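Local coordinates for protein fructose-bisphosphate aldolase (Plasmodium falciparum, PDB 4TR9) that belongs to the class I fructose-bisphosphate aldolase family, is built as a TIM barrel, and binds the ligand 38D in a pocket, at residues R154-I159 and E195-A200. Sequence-based numbering, arbitrary orientation.
With 38D (N'-[(E)-(2,4-dichlorophenyl)methylidene]-3,4-dihydroxybenzohydrazide), chain K.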
ATOM      1  N   ARG A 154     -23.771   0.359  -1.428  1.00 34.85           N
ATOM      2  CA  ARG A 154     -23.581   1.451  -0.478  1.00 33.31           C
ATOM      3  C   ARG A 154     -22.651   1.090   0.677  1.00 38.40           C
ATOM      4  O   ARG A 154     -22.875   0.113   1.389  1.00 41.16           O
ATOM      5  CB  ARG A 154     -24.932   1.904   0.077  1.00 42.52           C
ATOM      6  CG  ARG A 154     -24.838   2.949   1.177  1.00 45.22           C
ATOM      7  CD  ARG A 154     -26.220   3.428   1.590  1.00 55.57           C
ATOM      8  NE  ARG A 154     -26.173   4.391   2.685  1.00 55.27           N
ATOM      9  CZ  ARG A 154     -26.350   4.078   3.965  1.00 67.05           C
ATOM     10  NH1 ARG A 154     -26.292   5.021   4.895  1.00 68.10           N
ATOM     11  NH2 ARG A 154     -26.586   2.820   4.315  1.00 73.98           N
ATOM     12  N   THR A 155     -21.609   1.895   0.856  1.00 42.28           N
ATOM     13  CA  THR A 155     -20.704   1.747   1.988  1.00 36.58           C
ATOM     14  C   THR A 155     -20.758   3.011   2.840  1.00 37.41           C
ATOM     15  O   THR A 155     -21.026   4.098   2.329  1.00 36.21           O
ATOM     16  CB  THR A 155     -19.258   1.482   1.534  1.00 40.68           C
ATOM     17  OG1 THR A 155     -19.265   0.656   0.364  1.00 57.16           O
ATOM     18  CG2 THR A 155     -18.473   0.787   2.635  1.00 51.13           C
ATOM     19  N   VAL A 156     -20.506   2.869   4.136  1.00 30.03           N
ATOM     20  CA  VAL A 156     -20.660   3.985   5.062  1.00 33.51           C
ATOM     21  C   VAL A 156     -19.395   4.264   5.871  1.00 37.71           C
ATOM     22  O   VAL A 156     -18.823   3.360   6.480  1.00 34.60           O
ATOM     23  CB  VAL A 156     -21.832   3.734   6.033  1.00 38.38           C
ATOM     24  CG1 VAL A 156     -21.848   4.773   7.141  1.00 44.06           C
ATOM     25  CG2 VAL A 156     -23.152   3.730   5.279  1.00 41.35           C
ATOM     26  N   LEU A 157     -18.964   5.522   5.864  1.00 38.99           N
ATOM     27  CA  LEU A 157     -17.849   5.964   6.695  1.00 38.42           C
ATOM     28  C   LEU A 157     -18.309   7.050   7.663  1.00 40.72           C
ATOM     29  O   LEU A 157     -19.226   7.814   7.364  1.00 47.24           O
ATOM     30  CB  LEU A 157     -16.692   6.482   5.836  1.00 34.43           C
ATOM     31  CG  LEU A 157     -16.044   5.511   4.846  1.00 35.66           C
ATOM     32  CD1 LEU A 157     -16.730   5.571   3.488  1.00 36.86           C
ATOM     33  CD2 LEU A 157     -14.556   5.796   4.716  1.00 43.96           C
ATOM     34  N   VAL A 158     -17.666   7.115   8.823  1.00 39.02           N
ATOM     35  CA  VAL A 158     -18.036   8.078   9.853  1.00 36.98           C
ATOM     36  C   VAL A 158     -16.887   9.041  10.132  1.00 44.26           C
ATOM     37  O   VAL A 158     -15.737   8.622  10.244  1.00 50.31           O
ATOM     38  CB  VAL A 158     -18.441   7.368  11.163  1.00 48.59           C
ATOM     39  CG1 VAL A 158     -18.753   8.379  12.256  1.00 53.21           C
ATOM     40  CG2 VAL A 158     -19.630   6.451  10.924  1.00 59.17           C
ATOM     41  N   ILE A 159     -17.198  10.330  10.231  1.00 40.27           N
ATOM     42  CA  ILE A 159     -16.196  11.320  10.611  1.00 44.62           C
ATOM     43  C   ILE A 159     -16.258  11.606  12.106  1.00 49.52           C
ATOM     44  O   ILE A 159     -17.232  12.172  12.606  1.00 56.11           O
ATOM     45  CB  ILE A 159     -16.364  12.642   9.839  1.00 42.18           C
ATOM     46  CG1 ILE A 159     -16.016  12.447   8.365  1.00 34.55           C
ATOM     47  CG2 ILE A 159     -15.475  13.723  10.436  1.00 43.24           C
ATOM     48  CD1 ILE A 159     -16.075  13.724   7.550  1.00 34.65           C
ATOM     49  N   GLU A 195     -20.527   3.807  -4.215  1.00 29.07           N
ATOM     50  CA  GLU A 195     -21.041   4.718  -3.199  1.00 32.90           C
ATOM     51  C   GLU A 195     -20.268   4.616  -1.885  1.00 32.66           C
ATOM     52  O   GLU A 195     -20.610   3.812  -1.018  1.00 34.83           O
ATOM     53  CB  GLU A 195     -22.528   4.451  -2.950  1.00 37.24           C
ATOM     54  CG  GLU A 195     -23.178   5.410  -1.961  1.00 35.25           C
ATOM     55  CD  GLU A 195     -24.634   5.082  -1.701  1.00 48.37           C
ATOM     56  OE1 GLU A 195     -25.182   4.206  -2.404  1.00 50.47           O
ATOM     57  OE2 GLU A 195     -25.232   5.696  -0.792  1.00 54.50           O
ATOM     58  N   PRO A 196     -19.207   5.424  -1.745  1.00 32.67           N
ATOM     59  CA  PRO A 196     -18.492   5.563  -0.475  1.00 34.24           C
ATOM     60  C   PRO A 196     -19.061   6.708   0.358  1.00 35.24           C
ATOM     61  O   PRO A 196     -18.406   7.737   0.521  1.00 41.00           O
ATOM     62  CB  PRO A 196     -17.061   5.862  -0.919  1.00 34.52           C
ATOM     63  CG  PRO A 196     -17.240   6.626  -2.193  1.00 34.39           C
ATOM     64  CD  PRO A 196     -18.504   6.108  -2.845  1.00 30.26           C
ATOM     65  N   GLU A 197     -20.273   6.530   0.876  1.00 32.83           N
ATOM     66  CA  GLU A 197     -20.949   7.598   1.600  1.00 37.91           C
ATOM     67  C   GLU A 197     -20.282   7.920   2.930  1.00 42.42           C
ATOM     68  O   GLU A 197     -20.128   7.053   3.791  1.00 43.93           O
ATOM     69  CB  GLU A 197     -22.416   7.244   1.846  1.00 41.29           C
ATOM     70  CG  GLU A 197     -23.167   8.312   2.632  1.00 50.22           C
ATOM     71  CD  GLU A 197     -24.593   7.915   2.952  1.00 57.56           C
ATOM     72  OE1 GLU A 197     -24.994   6.788   2.592  1.00 55.56           O
ATOM     73  OE2 GLU A 197     -25.312   8.730   3.567  1.00 61.44           O
ATOM     74  N   ILE A 198     -19.887   9.179   3.086  1.00 34.65           N
ATOM     75  CA  ILE A 198     -19.387   9.675   4.358  1.00 38.25           C
ATOM     76  C   ILE A 198     -20.498  10.428   5.082  1.00 42.10           C
ATOM     77  O   ILE A 198     -20.993  11.442   4.588  1.00 49.27           O
ATOM     78  CB  ILE A 198     -18.173  10.598   4.172  1.00 41.63           C
ATOM     79  CG1 ILE A 198     -17.025   9.842   3.501  1.00 34.23           C
ATOM     80  CG2 ILE A 198     -17.728  11.159   5.508  1.00 40.45           C
ATOM     81  CD1 ILE A 198     -15.787  10.678   3.293  1.00 38.58           C
ATOM     82  N   LEU A 199     -20.890   9.923   6.248  1.00 36.06           N
ATOM     83  CA  LEU A 199     -21.972  10.524   7.021  1.00 43.21           C
ATOM     84  C   LEU A 199     -21.632  11.942   7.470  1.00 45.63           C
ATOM     85  O   LEU A 199     -20.496  12.230   7.845  1.00 50.64           O
ATOM     86  CB  LEU A 199     -22.298   9.661   8.240  1.00 48.89           C
ATOM     87  CG  LEU A 199     -22.809   8.249   7.950  1.00 50.63           C
ATOM     88  CD1 LEU A 199     -23.169   7.533   9.242  1.00 58.06           C
ATOM     89  CD2 LEU A 199     -24.001   8.298   7.008  1.00 52.40           C
ATOM     90  N   ALA A 200     -22.625  12.825   7.430  1.00 46.54           N
ATOM     91  CA  ALA A 200     -22.441  14.204   7.863  1.00 51.54           C
ATOM     92  C   ALA A 200     -22.731  14.347   9.354  1.00 55.55           C
ATOM     93  O   ALA A 200     -22.781  15.458   9.883  1.00 56.87           O
ATOM     94  CB  ALA A 200     -23.329  15.138   7.055  1.00 47.43           C
TER
HETATM   95  N12 38D K 401     -30.630   1.978   5.174  0.85 78.90           N
HETATM   96  C13 38D K 401     -30.689   3.156   5.993  0.85 78.90           C
HETATM   97  C15 38D K 401     -31.194   1.639   7.909  0.85 78.90           C
HETATM   98  C17 38D K 401     -30.590   2.174  10.164  0.85 78.90           C
HETATM   99  C20 38D K 401     -30.054   3.708   8.403  0.85 78.90           C
HETATM  100  C01 38D K 401     -29.712   3.613   1.285  0.85 78.90           C
HETATM  101  C02 38D K 401     -29.436   4.210   0.055  0.85 78.90           C
HETATM  102  O03 38D K 401     -28.545   5.300  -0.047  0.85 78.90           O
HETATM  103  C04 38D K 401     -30.050   3.726  -1.092  0.85 78.90           C
HETATM  104  C05 38D K 401     -30.926   2.659  -1.015  0.85 78.90           C
HETATM  105  C06 38D K 401     -31.201   2.065   0.204  0.85 78.90           C
HETATM  106  O07 38D K 401     -29.789   4.314  -2.351  0.85 78.90           O
HETATM  107  C08 38D K 401     -30.589   2.537   1.346  0.85 78.90           C
HETATM  108  C09 38D K 401     -30.928   1.861   2.678  0.85 78.90           C
HETATM  109  O10 38D K 401     -31.638   0.862   2.694  0.85 78.90           O
HETATM  110  N11 38D K 401     -30.400   2.447   3.879  0.85 78.90           N
HETATM  111  C14 38D K 401     -30.636   2.829   7.482  0.85 78.90           C
HETATM  112  C16 38D K 401     -31.170   1.305   9.254  0.85 78.90           C
HETATM  113 CL1  38D K 401     -30.574   1.730  11.847  0.85 78.90          CL
HETATM  114  C19 38D K 401     -30.032   3.371   9.750  0.85 78.90           C
HETATM  115 CL2  38D K 401     -29.346   5.221   7.903  0.85 78.90          CL
HETATM  116  O   HOH W   1     -19.736  11.471  10.195  1.00 46.41           O
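Thr-155 and Leu-157 donate their backbone N-H groups to the carbonyls of Glu-195 and Glu-197, and Leu-199 N returns a bond to Leu-157 O, which ties 154-157 and 195-198 together as parallel strands with axes 4.7 Å apart. Glu-197 N to Thr-155 O is a weaker rung. Next along, one water bridges the segments: it accepts from Ile-159 N and donates to Leu-199 O.

Arg-154, Glu-195 and Glu-197 share one face of the sheet and form a salt-bridge network. The Arg-154 chain is extended, with CG anti to the backbone N (chi1 174°), and this carries the guanidinium past Glu-195 to Glu-197. NE of Arg-154 bonds OE1 of Glu-197 at 2.7 Å, nearly along the C-O axis. The Arg-154 guanidinium and Glu-197 carboxylate planes are 64° apart, and NH1 adds a weak second bond to the same oxygen. Glu-195 OE2 lies at the guanidinium edge, 3.8 Å from Arg-154 NE, a long salt bridge. Farther along, Val-156 CG1 rests on Leu-199 CG at 3.7 Å.

The opposite face, with Thr-155, Pro-196, Leu-157 and Ile-198, is mostly apolar. Leu-157 CB packs on Ile-198 CG1. Helices 168-187 and 206-226 cover this side. Beyond Leu-157, Ile-159 CG1 meets Ile-198 CG2 at 3.6 Å.

The strands belong to a beta-alpha-beta unit of the TIM barrel, linked through helix 168-187. 38D places O03 3.4 Å from Glu-195 OE2, in a weak hydrogen bond. The bonds from Arg-154 NE and NH1 to Glu-197 OE1 probably limit rotation of the guanidinium beside 38D.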